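Probable Thioesterase (Bartonella henselae, PDB 3HM0) probably hydrolyses thioesters, perhaps acyl-CoA-type substrates, as a tetrameric member of the hot-dog-fold thioesterase superfamily. Local coordinates at residues Ala41-Ala46 with Asn109-Lys114; Glu86-Phe91 with Leu147-Gly152; Ala123-Glu128 with Val143-Ile148. All coordinates share one frame; numbering follows the deposited sequence.

How the contacts relate
From the N terminus, 41-46 at the end of the first strand pairs with 109-114, so contact 1 closes a loop holding both helices and strand 90-101. Inside that loop starts contact 2, which joins 86-91 to 147-152 near the end of the modelled chain. Contacts 1 and 2 therefore cross. Contact 3 comes after contact 1 in the chain and lies within the span of contact 2; it joins the hairpin strands 124-133 and 136-149 and shares Leu-147 and Ile-148 with contact 2. All three serve one antiparallel sheet, ordered 37-42, 110-120, 124-133, 136-149, 90-101. Contacts 1 and 2, about 31 Å apart between centres, tie on its outermost strands.

Contact 1: residues Ala41-Ala46 with Asn109-Lys114; sequences ARVYVA and NLLTIK
The guanidinium of Arg-42 has CB of Leu-110 over one face, offset toward the rim, with NH1 3.9 Å from that CB. The two side chains cross at about a right angle. The ring of Tyr-44 carries CG of Arg-42 over one of its faces, also near the rim. Arg-42 thus lies between a leucine of the neighbouring strand and an aromatic ring of its own segment. Its CG stands anti to the backbone N (chi1 -174°), and bends at chi2 and chi3 fold the chain back across Leu-110. The fold brings CD to 3.4 Å from Asn-109 O and lets NH1 bond to the carbonyl of Asp-108.

The backbones run antiparallel. Ala-41 and Leu-111 form a hydrogen-bonded pair: Leu-111 N reaches Ala-41 O at 2.7 Å, and Ala-41 N returns a bond to Leu-111 O at 3.0 Å. Arg-42 and Leu-110 form the non-hydrogen-bonded pair beside it. Past the strand end, Val-43 N still bonds to Asn-109 O at 3.0 Å. The Arg-42 and Leu-110 side chains share one face. On the face of Ala-41 and Leu-111, Val-43 CG2 packs on Leu-111 CD1 at 3.9 Å, while Ala-41 CB lies 4.4 Å from Ile-113 CD1.

This edge pairing fixes strand 37-42 to strand 110-120, with strand 124-133 on the far side of the latter. Helix 58-72 covers the face of Ala-41 and Leu-111, setting Phe-62 against both, as expected of the hot-dog fold. The other face meets the second subunit: Arg-42 packs on Glu-69 of that subunit, and Tyr-44 OH hydrogen-bonds to the same glutamate.

Contact 2: residues Glu86-Phe91 with Leu147-Gly152; sequences EGEKLF and LINEEG
Glu-88 and Asn-149 both place CG on the side between the backbone N and the carbonyl carbon, which turns carboxylate and amide toward each other. Asn-149 is near staggered there (chi1 74°), while Glu-88 is turned off the staggered value toward its backbone N (chi1 33°). Beyond CG the glutamate chain is extended, so OE1 arrives at the amide. Asn-149 ND2 gives it a nearly straight hydrogen bond of 2.9 Å. Glu-88 OE1 lies in the amide plane; ND2 comes from its syn side but well out of the carboxylate plane, and the two planes stand 80° apart.

Next to this pair the backbones join as antiparallel strands. Phe-91 N bonds to Ile-148 O at 2.7 Å, and Ile-148 N bonds back to Phe-91 O at 2.8 Å. Leu-90 CB meets Leu-147 CD1 at 4.0 Å. The Phe-91 ring has Glu-150 CA at its edge; the ring of Phe-50 of the fourth subunit meets it edge-to-face.

The chain then reverses in a type I turn from Asn-149 to Gly-152, closed by Gly-152 N on Asn-149 O. The contact thus ties the start of strand 90-101 to the end of strand 136-149 at one end of the sheet.

Lys-89 NZ and Glu-150 OE2 are 4.3 Å apart, too far for a salt bridge. Glu-88 forms a salt bridge with Arg-155 through OE2, while OE1 takes the amide. Each carboxylate oxygen therefore has a partner, and the arginine would be expected to offset the nearby negative charge of Glu-151 and favour an ionised Glu-88.

Contact 3: residues Ala123-Glu128 with Val143-Ile148; sequences ARFFME and VEIALI
Arg-124 and Glu-144 form a salt bridge in which one oxygen, OE2, takes both contacts. NE of Arg-124 bonds to Glu-144 OE2 at 2.7 Å, and NH2 makes a second, weak bond to the same atom. Both bonds are bent at the hydrogen, about 130°, and the guanidinium and carboxylate planes lie 53° apart. The glutamate chain is extended and runs alongside Phe-126, both pointing the same way. Its CG lies over one face of that ring, 3.4 Å from CE2, and Arg-119 adds a cation-pi contact to the ring.

Under these side chains Phe-125 to Met-127 and Val-143 to Ile-145 form an antiparallel ladder. Phe-125 N and O bond to Ile-145 O and N, each at 2.9 Å, and Met-127 pairs with Val-143 in the same two-bond way. These are the strands of the beta hairpin 124-133 and 136-149, inner strands of the long curved sheet that wraps helix 58-72 in the hot-dog fold.

The face toward that helix is apolar. A chi1 of 67° swings the Phe-125 ring toward the neighbouring strand and across Ile-145. CB of Ile-145 sits over the ring in a CH-pi contact, 3.5 Å from CZ, while Met-127 SD lies in plane at the ring edge. Phe-92 of strand 90-101 meets Phe-125 with steeply inclined planes, and Phe-70 of the helix packs on Met-127.

Contact 1: residues Ala41-Ala46 with Asn109-Lys114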
ATOM      1  N   ALA A  41      11.261   1.408  13.266  1.00 34.67           N
ATOM      2  CA  ALA A  41      10.998   1.922  11.931  1.00 33.52           C
ATOM      3  C   ALA A  41      10.575   3.371  12.033  1.00 32.11           C
ATOM      4  O   ALA A  41       9.962   3.783  13.019  1.00 32.04           O
ATOM      5  CB  ALA A  41       9.933   1.088  11.202  1.00 33.81           C
ATOM      6  N   ARG A  42      10.940   4.130  11.014  1.00 30.64           N
ATOM      7  CA  ARG A  42      10.596   5.537  10.884  1.00 29.61           C
ATOM      8  C   ARG A  42       9.263   5.692  10.118  1.00 28.15           C
ATOM      9  O   ARG A  42       8.894   4.844   9.309  1.00 27.15           O
ATOM     10  CB  ARG A  42      11.737   6.245  10.129  1.00 30.25           C
ATOM     11  CG  ARG A  42      11.620   7.769  10.029  1.00 31.57           C
ATOM     12  CD  ARG A  42      11.946   8.419  11.350  1.00 33.20           C
ATOM     13  NE  ARG A  42      13.356   8.270  11.688  1.00 33.65           N
ATOM     14  CZ  ARG A  42      13.973   8.931  12.662  1.00 34.01           C
ATOM     15  NH1 ARG A  42      13.308   9.789  13.421  1.00 31.67           N
ATOM     16  NH2 ARG A  42      15.272   8.734  12.864  1.00 35.12           N
ATOM     17  N   VAL A  43       8.541   6.772  10.386  1.00 26.94           N
ATOM     18  CA  VAL A  43       7.321   7.060   9.653  1.00 25.67           C
ATOM     19  C   VAL A  43       7.642   8.067   8.562  1.00 25.58           C
ATOM     20  O   VAL A  43       8.180   9.142   8.826  1.00 25.27           O
ATOM     21  CB  VAL A  43       6.234   7.657  10.551  1.00 25.71           C
ATOM     22  CG1 VAL A  43       5.094   8.225   9.707  1.00 24.50           C
ATOM     23  CG2 VAL A  43       5.737   6.626  11.600  1.00 25.34           C
ATOM     24  N   TYR A  44       7.274   7.707   7.342  1.00 24.82           N
ATOM     25  CA  TYR A  44       7.472   8.522   6.175  1.00 24.28           C
ATOM     26  C   TYR A  44       6.131   8.984   5.607  1.00 23.86           C
ATOM     27  O   TYR A  44       5.078   8.576   6.103  1.00 24.13           O
ATOM     28  CB  TYR A  44       8.224   7.684   5.146  1.00 24.62           C
ATOM     29  CG  TYR A  44       9.581   7.242   5.616  1.00 25.15           C
ATOM     30  CD1 TYR A  44      10.675   8.116   5.568  1.00 26.78           C
ATOM     31  CD2 TYR A  44       9.782   5.958   6.120  1.00 26.86           C
ATOM     32  CE1 TYR A  44      11.943   7.714   6.001  1.00 27.21           C
ATOM     33  CE2 TYR A  44      11.046   5.548   6.570  1.00 26.82           C
ATOM     34  CZ  TYR A  44      12.116   6.432   6.493  1.00 26.70           C
ATOM     35  OH  TYR A  44      13.356   6.041   6.912  1.00 28.14           O
ATOM     36  N   VAL A  45       6.155   9.824   4.567  1.00 23.32           N
ATOM     37  CA  VAL A  45       4.916  10.370   4.013  1.00 22.57           C
ATOM     38  C   VAL A  45       3.928   9.260   3.604  1.00 22.78           C
ATOM     39  O   VAL A  45       2.712   9.372   3.814  1.00 23.19           O
ATOM     40  CB  VAL A  45       5.171  11.394   2.868  1.00 22.92           C
ATOM     41  CG1 VAL A  45       3.839  11.864   2.237  1.00 21.59           C
ATOM     42  CG2 VAL A  45       5.965  12.612   3.383  1.00 21.35           C
ATOM     43  N   ALA A  46       4.473   8.180   3.042  1.00 22.40           N
ATOM     44  CA  ALA A  46       3.715   7.026   2.590  1.00 21.27           C
ATOM     45  C   ALA A  46       2.825   6.458   3.701  1.00 21.39           C
ATOM     46  O   ALA A  46       1.754   5.916   3.438  1.00 21.86           O
ATOM     47  CB  ALA A  46       4.654   5.974   2.084  1.00 20.41           C
ATOM     48  N   ASN A 109       8.151  10.207  13.172  1.00 31.90           N
ATOM     49  CA  ASN A 109       8.337   9.487  14.444  1.00 32.28           C
ATOM     50  C   ASN A 109       9.209   8.282  14.236  1.00 32.20           C
ATOM     51  O   ASN A 109       9.168   7.653  13.174  1.00 32.19           O
ATOM     52  CB  ASN A 109       7.033   8.961  15.028  1.00 32.26           C
ATOM     53  CG  ASN A 109       6.254  10.003  15.804  1.00 33.62           C
ATOM     54  OD1 ASN A 109       5.167   9.693  16.310  1.00 33.11           O
ATOM     55  ND2 ASN A 109       6.778  11.248  15.890  1.00 32.28           N
ATOM     56  N   LEU A 110       9.996   7.968  15.258  1.00 32.36           N
ATOM     57  CA  LEU A 110      10.749   6.737  15.294  1.00 32.45           C
ATOM     58  C   LEU A 110       9.985   5.749  16.156  1.00 32.33           C
ATOM     59  O   LEU A 110       9.750   6.000  17.348  1.00 32.04           O
ATOM     60  CB  LEU A 110      12.141   6.974  15.847  1.00 32.65           C
ATOM     61  CG  LEU A 110      13.067   5.759  15.789  1.00 34.80           C
ATOM     62  CD1 LEU A 110      13.034   5.047  14.429  1.00 33.55           C
ATOM     63  CD2 LEU A 110      14.492   6.221  16.133  1.00 37.36           C
ATOM     64  N   LEU A 111       9.575   4.641  15.538  1.00 31.88           N
ATOM     65  CA  LEU A 111       8.724   3.660  16.210  1.00 31.60           C
ATOM     66  C   LEU A 111       9.525   2.474  16.750  1.00 31.48           C
ATOM     67  O   LEU A 111      10.473   2.012  16.109  1.00 31.41           O
ATOM     68  CB  LEU A 111       7.590   3.165  15.280  1.00 31.40           C
ATOM     69  CG  LEU A 111       6.595   4.156  14.644  1.00 30.74           C
ATOM     70  CD1 LEU A 111       5.591   3.424  13.787  1.00 29.41           C
ATOM     71  CD2 LEU A 111       5.876   5.001  15.688  1.00 30.12           C
ATOM     72  N   THR A 112       9.135   2.013  17.938  1.00 31.33           N
ATOM     73  CA  THR A 112       9.625   0.774  18.532  1.00 31.35           C
ATOM     74  C   THR A 112       8.504  -0.258  18.421  1.00 31.60           C
ATOM     75  O   THR A 112       7.367  -0.001  18.851  1.00 31.55           O
ATOM     76  CB  THR A 112       9.995   0.985  20.014  1.00 31.45           C
ATOM     77  OG1 THR A 112      10.896   2.089  20.123  1.00 31.47           O
ATOM     78  CG2 THR A 112      10.621  -0.253  20.619  1.00 30.44           C
ATOM     79  N   ILE A 113       8.823  -1.395  17.805  1.00 31.70           N
ATOM     80  CA  ILE A 113       7.872  -2.468  17.604  1.00 32.10           C
ATOM     81  C   ILE A 113       8.277  -3.650  18.484  1.00 32.92           C
ATOM     82  O   ILE A 113       9.381  -4.164  18.360  1.00 33.19           O
ATOM     83  CB  ILE A 113       7.801  -2.908  16.113  1.00 32.02           C
ATOM     84  CG1 ILE A 113       7.563  -1.705  15.191  1.00 31.14           C
ATOM     85  CG2 ILE A 113       6.702  -3.970  15.899  1.00 31.40           C
ATOM     86  CD1 ILE A 113       8.048  -1.924  13.757  1.00 26.87           C
ATOM     87  N   LYS A 114       7.377  -4.073  19.371  1.00 33.54           N
ATOM     88  CA  LYS A 114       7.661  -5.168  20.298  1.00 34.07           C
ATOM     89  C   LYS A 114       6.858  -6.422  19.968  1.00 34.31           C
ATOM     90  O   LYS A 114       5.638  -6.387  19.844  1.00 33.80           O
ATOM     91  CB  LYS A 114       7.461  -4.728  21.745  1.00 33.84           C
ATOM     92  CG  LYS A 114       8.402  -3.602  22.123  1.00 35.69           C
ATOM     93  CD  LYS A 114       7.952  -2.814  23.331  1.00 38.67           C
ATOM     94  CE  LYS A 114       8.622  -3.313  24.599  1.00 41.55           C
ATOM     95  NZ  LYS A 114      10.113  -3.081  24.572  1.00 44.54           N
TER

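Contact 2: residues Glu86-Phe91 with Leu147-Gly152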
ATOM      1  N   GLU A  86      11.569 -27.433   2.372  1.00 40.88           N
ATOM      2  CA  GLU A  86      10.943 -28.302   3.353  1.00 41.09           C
ATOM      3  C   GLU A  86      10.163 -29.448   2.692  1.00 41.21           C
ATOM      4  O   GLU A  86       9.634 -30.322   3.367  1.00 41.74           O
ATOM      5  CB  GLU A  86      10.014 -27.478   4.259  1.00 41.48           C
ATOM      6  CG  GLU A  86      10.649 -26.284   4.971  1.00 42.23           C
ATOM      7  CD  GLU A  86      11.716 -26.677   5.987  1.00 44.48           C
ATOM      8  OE1 GLU A  86      11.568 -27.720   6.661  1.00 46.41           O
ATOM      9  OE2 GLU A  86      12.706 -25.933   6.128  1.00 44.68           O
ATOM     10  N   GLY A  87      10.105 -29.465   1.368  1.00 41.60           N
ATOM     11  CA  GLY A  87       9.348 -30.500   0.659  1.00 41.94           C
ATOM     12  C   GLY A  87       8.239 -29.911  -0.192  1.00 42.18           C
ATOM     13  O   GLY A  87       7.985 -30.378  -1.309  1.00 42.61           O
ATOM     14  N   GLU A  88       7.580 -28.887   0.349  1.00 41.86           N
ATOM     15  CA  GLU A  88       6.642 -28.044  -0.398  1.00 41.56           C
ATOM     16  C   GLU A  88       6.835 -26.582   0.008  1.00 41.10           C
ATOM     17  O   GLU A  88       7.467 -26.290   1.024  1.00 41.01           O
ATOM     18  CB  GLU A  88       5.184 -28.490  -0.175  1.00 41.70           C
ATOM     19  CG  GLU A  88       4.899 -29.068   1.207  1.00 41.61           C
ATOM     20  CD  GLU A  88       3.408 -29.215   1.518  1.00 42.11           C
ATOM     21  OE1 GLU A  88       2.566 -29.227   0.582  1.00 41.57           O
ATOM     22  OE2 GLU A  88       3.090 -29.330   2.717  1.00 39.79           O
ATOM     23  N   LYS A  89       6.288 -25.665  -0.784  1.00 40.70           N
ATOM     24  CA  LYS A  89       6.355 -24.249  -0.459  1.00 40.32           C
ATOM     25  C   LYS A  89       5.371 -23.933   0.658  1.00 39.90           C
ATOM     26  O   LYS A  89       4.276 -24.488   0.708  1.00 39.72           O
ATOM     27  CB  LYS A  89       6.062 -23.402  -1.684  1.00 40.52           C
ATOM     28  CG  LYS A  89       6.898 -23.769  -2.882  1.00 41.76           C
ATOM     29  CD  LYS A  89       6.695 -22.779  -4.005  1.00 44.35           C
ATOM     30  CE  LYS A  89       7.745 -22.948  -5.077  1.00 45.44           C
ATOM     31  NZ  LYS A  89       7.174 -22.482  -6.372  1.00 48.05           N
ATOM     32  N   LEU A  90       5.777 -23.051   1.563  1.00 39.21           N
ATOM     33  CA  LEU A  90       5.030 -22.816   2.791  1.00 38.86           C
ATOM     34  C   LEU A  90       4.974 -21.340   3.096  1.00 38.11           C
ATOM     35  O   LEU A  90       5.954 -20.638   2.895  1.00 38.63           O
ATOM     36  CB  LEU A  90       5.649 -23.590   3.974  1.00 38.76           C
ATOM     37  CG  LEU A  90       5.557 -25.123   3.893  1.00 39.52           C
ATOM     38  CD1 LEU A  90       6.442 -25.813   4.935  1.00 38.93           C
ATOM     39  CD2 LEU A  90       4.092 -25.608   3.976  1.00 37.94           C
ATOM     40  N   PHE A  91       3.827 -20.872   3.576  1.00 37.29           N
ATOM     41  CA  PHE A  91       3.629 -19.455   3.839  1.00 36.53           C
ATOM     42  C   PHE A  91       2.918 -19.285   5.154  1.00 36.50           C
ATOM     43  O   PHE A  91       2.022 -20.043   5.480  1.00 36.67           O
ATOM     44  CB  PHE A  91       2.786 -18.774   2.747  1.00 36.23           C
ATOM     45  CG  PHE A  91       3.312 -18.944   1.340  1.00 33.83           C
ATOM     46  CD1 PHE A  91       4.200 -18.018   0.795  1.00 33.28           C
ATOM     47  CD2 PHE A  91       2.892 -20.007   0.556  1.00 32.30           C
ATOM     48  CE1 PHE A  91       4.682 -18.154  -0.514  1.00 31.77           C
ATOM     49  CE2 PHE A  91       3.363 -20.170  -0.750  1.00 33.53           C
ATOM     50  CZ  PHE A  91       4.264 -19.237  -1.291  1.00 33.34           C
ATOM     51  N   LEU A 147       0.267 -21.779   9.224  1.00 37.73           N
ATOM     52  CA  LEU A 147       1.253 -22.115   8.200  1.00 38.75           C
ATOM     53  C   LEU A 147       0.573 -22.906   7.098  1.00 39.68           C
ATOM     54  O   LEU A 147      -0.015 -23.947   7.373  1.00 40.82           O
ATOM     55  CB  LEU A 147       2.395 -22.942   8.821  1.00 38.27           C
ATOM     56  CG  LEU A 147       3.582 -23.280   7.900  1.00 38.28           C
ATOM     57  CD1 LEU A 147       4.251 -22.009   7.394  1.00 35.53           C
ATOM     58  CD2 LEU A 147       4.620 -24.212   8.574  1.00 36.53           C
ATOM     59  N   ILE A 148       0.618 -22.430   5.860  1.00 40.47           N
ATOM     60  CA  ILE A 148      -0.080 -23.133   4.787  1.00 41.24           C
ATOM     61  C   ILE A 148       0.784 -23.348   3.562  1.00 42.29           C
ATOM     62  O   ILE A 148       1.769 -22.640   3.356  1.00 41.90           O
ATOM     63  CB  ILE A 148      -1.368 -22.405   4.340  1.00 41.09           C
ATOM     64  CG1 ILE A 148      -1.042 -21.046   3.708  1.00 41.99           C
ATOM     65  CG2 ILE A 148      -2.350 -22.278   5.485  1.00 40.18           C
ATOM     66  CD1 ILE A 148      -2.173 -20.479   2.853  1.00 41.65           C
ATOM     67  N   ASN A 149       0.392 -24.314   2.735  1.00 43.78           N
ATOM     68  CA  ASN A 149       1.087 -24.574   1.482  1.00 45.26           C
ATOM     69  C   ASN A 149       0.461 -23.847   0.293  1.00 46.64           C
ATOM     70  O   ASN A 149      -0.573 -23.194   0.426  1.00 46.89           O
ATOM     71  CB  ASN A 149       1.216 -26.071   1.232  1.00 44.82           C
ATOM     72  CG  ASN A 149      -0.089 -26.725   0.805  1.00 45.59           C
ATOM     73  OD1 ASN A 149      -1.155 -26.094   0.778  1.00 46.02           O
ATOM     74  ND2 ASN A 149      -0.008 -28.008   0.465  1.00 44.95           N
ATOM     75  N   GLU A 150       1.094 -23.974  -0.867  1.00 48.69           N
ATOM     76  CA  GLU A 150       0.714 -23.257  -2.092  1.00 50.86           C
ATOM     77  C   GLU A 150      -0.772 -23.426  -2.446  1.00 51.80           C
ATOM     78  O   GLU A 150      -1.362 -22.597  -3.153  1.00 52.03           O
ATOM     79  CB  GLU A 150       1.567 -23.798  -3.231  1.00 51.22           C
ATOM     80  CG  GLU A 150       2.138 -22.800  -4.205  1.00 52.79           C
ATOM     81  CD  GLU A 150       2.907 -23.530  -5.304  1.00 56.28           C
ATOM     82  OE1 GLU A 150       3.515 -24.589  -4.990  1.00 56.90           O
ATOM     83  OE2 GLU A 150       2.888 -23.075  -6.478  1.00 56.39           O
ATOM     84  N   GLU A 151      -1.358 -24.513  -1.942  1.00 52.90           N
ATOM     85  CA  GLU A 151      -2.753 -24.867  -2.179  1.00 53.64           C
ATOM     86  C   GLU A 151      -3.684 -24.374  -1.057  1.00 53.43           C
ATOM     87  O   GLU A 151      -4.885 -24.633  -1.082  1.00 53.66           O
ATOM     88  CB  GLU A 151      -2.883 -26.389  -2.347  1.00 54.02           C
ATOM     89  CG  GLU A 151      -2.350 -26.938  -3.670  1.00 56.15           C
ATOM     90  CD  GLU A 151      -0.854 -27.272  -3.642  1.00 59.52           C
ATOM     91  OE1 GLU A 151      -0.313 -27.632  -2.563  1.00 60.39           O
ATOM     92  OE2 GLU A 151      -0.217 -27.190  -4.721  1.00 60.62           O
ATOM     93  N   GLY A 152      -3.131 -23.678  -0.070  1.00 53.19           N
ATOM     94  CA  GLY A 152      -3.934 -23.163   1.031  1.00 52.76           C
ATOM     95  C   GLY A 152      -4.310 -24.201   2.073  1.00 52.79           C
ATOM     96  O   GLY A 152      -5.070 -23.911   2.991  1.00 52.84           O
TER

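Contact 3: residues Ala123-Glu128 with Val143-Ile148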
ATOM      1  N   ALA A 123       0.473 -26.209  14.890  1.00 48.79           N
ATOM      2  CA  ALA A 123      -0.035 -25.752  13.580  1.00 47.68           C
ATOM      3  C   ALA A 123      -0.506 -24.269  13.558  1.00 47.06           C
ATOM      4  O   ALA A 123      -0.741 -23.705  12.484  1.00 46.80           O
ATOM      5  CB  ALA A 123      -1.119 -26.680  13.074  1.00 47.18           C
ATOM      6  N   ARG A 124      -0.654 -23.671  14.745  1.00 46.10           N
ATOM      7  CA  ARG A 124      -1.015 -22.250  14.928  1.00 45.13           C
ATOM      8  C   ARG A 124      -0.034 -21.700  15.948  1.00 43.98           C
ATOM      9  O   ARG A 124       0.381 -22.421  16.849  1.00 44.28           O
ATOM     10  CB  ARG A 124      -2.424 -22.054  15.553  1.00 45.42           C
ATOM     11  CG  ARG A 124      -3.538 -23.013  15.156  1.00 46.83           C
ATOM     12  CD  ARG A 124      -4.116 -22.688  13.788  1.00 50.60           C
ATOM     13  NE  ARG A 124      -5.273 -21.792  13.853  1.00 52.69           N
ATOM     14  CZ  ARG A 124      -6.190 -21.668  12.885  1.00 53.53           C
ATOM     15  NH1 ARG A 124      -6.094 -22.382  11.766  1.00 53.11           N
ATOM     16  NH2 ARG A 124      -7.211 -20.825  13.030  1.00 52.80           N
ATOM     17  N   PHE A 125       0.314 -20.422  15.851  1.00 42.36           N
ATOM     18  CA  PHE A 125       0.959 -19.751  16.986  1.00 40.65           C
ATOM     19  C   PHE A 125       0.431 -18.326  17.192  1.00 39.47           C
ATOM     20  O   PHE A 125      -0.171 -17.751  16.292  1.00 39.11           O
ATOM     21  CB  PHE A 125       2.492 -19.814  16.902  1.00 40.48           C
ATOM     22  CG  PHE A 125       3.072 -19.027  15.770  1.00 40.24           C
ATOM     23  CD1 PHE A 125       3.182 -19.590  14.503  1.00 39.41           C
ATOM     24  CD2 PHE A 125       3.501 -17.720  15.969  1.00 39.40           C
ATOM     25  CE1 PHE A 125       3.710 -18.855  13.454  1.00 39.71           C
ATOM     26  CE2 PHE A 125       4.034 -16.972  14.911  1.00 40.03           C
ATOM     27  CZ  PHE A 125       4.140 -17.532  13.661  1.00 38.19           C
ATOM     28  N   PHE A 126       0.651 -17.787  18.387  1.00 38.11           N
ATOM     29  CA  PHE A 126      -0.021 -16.580  18.843  1.00 37.11           C
ATOM     30  C   PHE A 126       0.981 -15.503  19.274  1.00 37.11           C
ATOM     31  O   PHE A 126       1.861 -15.748  20.113  1.00 36.90           O
ATOM     32  CB  PHE A 126      -0.991 -16.907  19.994  1.00 36.69           C
ATOM     33  CG  PHE A 126      -2.129 -17.823  19.601  1.00 35.75           C
ATOM     34  CD1 PHE A 126      -1.931 -19.197  19.467  1.00 35.25           C
ATOM     35  CD2 PHE A 126      -3.408 -17.309  19.372  1.00 34.46           C
ATOM     36  CE1 PHE A 126      -2.998 -20.053  19.084  1.00 36.46           C
ATOM     37  CE2 PHE A 126      -4.481 -18.149  19.008  1.00 34.95           C
ATOM     38  CZ  PHE A 126      -4.281 -19.517  18.859  1.00 34.65           C
ATOM     39  N   MET A 127       0.845 -14.311  18.695  1.00 36.59           N
ATOM     40  CA  MET A 127       1.767 -13.229  18.991  1.00 36.54           C
ATOM     41  C   MET A 127       1.115 -12.016  19.662  1.00 36.61           C
ATOM     42  O   MET A 127      -0.054 -11.675  19.392  1.00 36.65           O
ATOM     43  CB  MET A 127       2.531 -12.818  17.724  1.00 36.57           C
ATOM     44  CG  MET A 127       3.841 -13.557  17.523  1.00 36.43           C
ATOM     45  SD  MET A 127       4.494 -13.328  15.852  1.00 38.83           S
ATOM     46  CE  MET A 127       6.241 -13.633  16.052  1.00 37.33           C
ATOM     47  N   GLU A 128       1.877 -11.378  20.545  1.00 36.33           N
ATOM     48  CA  GLU A 128       1.466 -10.129  21.165  1.00 36.61           C
ATOM     49  C   GLU A 128       2.421  -9.067  20.679  1.00 35.53           C
ATOM     50  O   GLU A 128       3.620  -9.127  20.971  1.00 35.36           O
ATOM     51  CB  GLU A 128       1.552 -10.200  22.692  1.00 37.15           C
ATOM     52  CG  GLU A 128       0.364 -10.856  23.386  1.00 41.89           C
ATOM     53  CD  GLU A 128       0.605 -11.084  24.899  1.00 48.05           C
ATOM     54  OE1 GLU A 128       1.538 -10.459  25.485  1.00 49.80           O
ATOM     55  OE2 GLU A 128      -0.152 -11.895  25.492  1.00 49.96           O
ATOM     56  N   VAL A 143      -2.280 -11.478  17.556  1.00 31.06           N
ATOM     57  CA  VAL A 143      -2.291 -12.014  16.214  1.00 31.64           C
ATOM     58  C   VAL A 143      -2.224 -13.520  16.291  1.00 32.68           C
ATOM     59  O   VAL A 143      -1.444 -14.073  17.065  1.00 33.48           O
ATOM     60  CB  VAL A 143      -1.087 -11.500  15.407  1.00 31.45           C
ATOM     61  CG1 VAL A 143      -1.367 -11.635  13.963  1.00 31.62           C
ATOM     62  CG2 VAL A 143      -0.800 -10.035  15.723  1.00 31.64           C
ATOM     63  N   GLU A 144      -3.039 -14.182  15.485  1.00 33.51           N
ATOM     64  CA  GLU A 144      -2.955 -15.622  15.304  1.00 34.20           C
ATOM     65  C   GLU A 144      -2.414 -15.977  13.909  1.00 34.16           C
ATOM     66  O   GLU A 144      -2.979 -15.578  12.888  1.00 34.17           O
ATOM     67  CB  GLU A 144      -4.338 -16.251  15.505  1.00 34.51           C
ATOM     68  CG  GLU A 144      -4.307 -17.767  15.660  1.00 36.54           C
ATOM     69  CD  GLU A 144      -5.688 -18.392  15.663  1.00 39.84           C
ATOM     70  OE1 GLU A 144      -6.570 -17.934  16.443  1.00 39.30           O
ATOM     71  OE2 GLU A 144      -5.878 -19.351  14.871  1.00 40.82           O
ATOM     72  N   ILE A 145      -1.345 -16.766  13.876  1.00 34.65           N
ATOM     73  CA  ILE A 145      -0.658 -17.124  12.631  1.00 34.97           C
ATOM     74  C   ILE A 145      -0.688 -18.621  12.366  1.00 34.88           C
ATOM     75  O   ILE A 145      -0.289 -19.403  13.216  1.00 35.38           O
ATOM     76  CB  ILE A 145       0.827 -16.704  12.700  1.00 35.14           C
ATOM     77  CG1 ILE A 145       0.992 -15.315  13.348  1.00 35.45           C
ATOM     78  CG2 ILE A 145       1.484 -16.803  11.338  1.00 35.71           C
ATOM     79  CD1 ILE A 145       0.765 -14.132  12.437  1.00 35.85           C
ATOM     80  N   ALA A 146      -1.154 -19.012  11.188  1.00 34.81           N
ATOM     81  CA  ALA A 146      -1.061 -20.390  10.716  1.00 35.41           C
ATOM     82  C   ALA A 146      -0.022 -20.529   9.592  1.00 36.68           C
ATOM     83  O   ALA A 146       0.478 -19.523   9.047  1.00 36.94           O
ATOM     84  CB  ALA A 146      -2.413 -20.870  10.218  1.00 34.83           C
ATOM     85  N   LEU A 147       0.267 -21.779   9.224  1.00 37.73           N
ATOM     86  CA  LEU A 147       1.253 -22.115   8.200  1.00 38.75           C
ATOM     87  C   LEU A 147       0.573 -22.906   7.098  1.00 39.68           C
ATOM     88  O   LEU A 147      -0.015 -23.947   7.373  1.00 40.82           O
ATOM     89  CB  LEU A 147       2.395 -22.942   8.821  1.00 38.27           C
ATOM     90  CG  LEU A 147       3.582 -23.280   7.900  1.00 38.28           C
ATOM     91  CD1 LEU A 147       4.251 -22.009   7.394  1.00 35.53           C
ATOM     92  CD2 LEU A 147       4.620 -24.212   8.574  1.00 36.53           C
ATOM     93  N   ILE A 148       0.618 -22.430   5.860  1.00 40.47           N
ATOM     94  CA  ILE A 148      -0.080 -23.133   4.787  1.00 41.24           C
ATOM     95  C   ILE A 148       0.784 -23.348   3.562  1.00 42.29           C
ATOM     96  O   ILE A 148       1.769 -22.640   3.356  1.00 41.90           O
ATOM     97  CB  ILE A 148      -1.368 -22.405   4.340  1.00 41.09           C
ATOM     98  CG1 ILE A 148      -1.042 -21.046   3.708  1.00 41.99           C
ATOM     99  CG2 ILE A 148      -2.350 -22.278   5.485  1.00 40.18           C
ATOM    100  CD1 ILE A 148      -2.173 -20.479   2.853  1.00 41.65           C
TER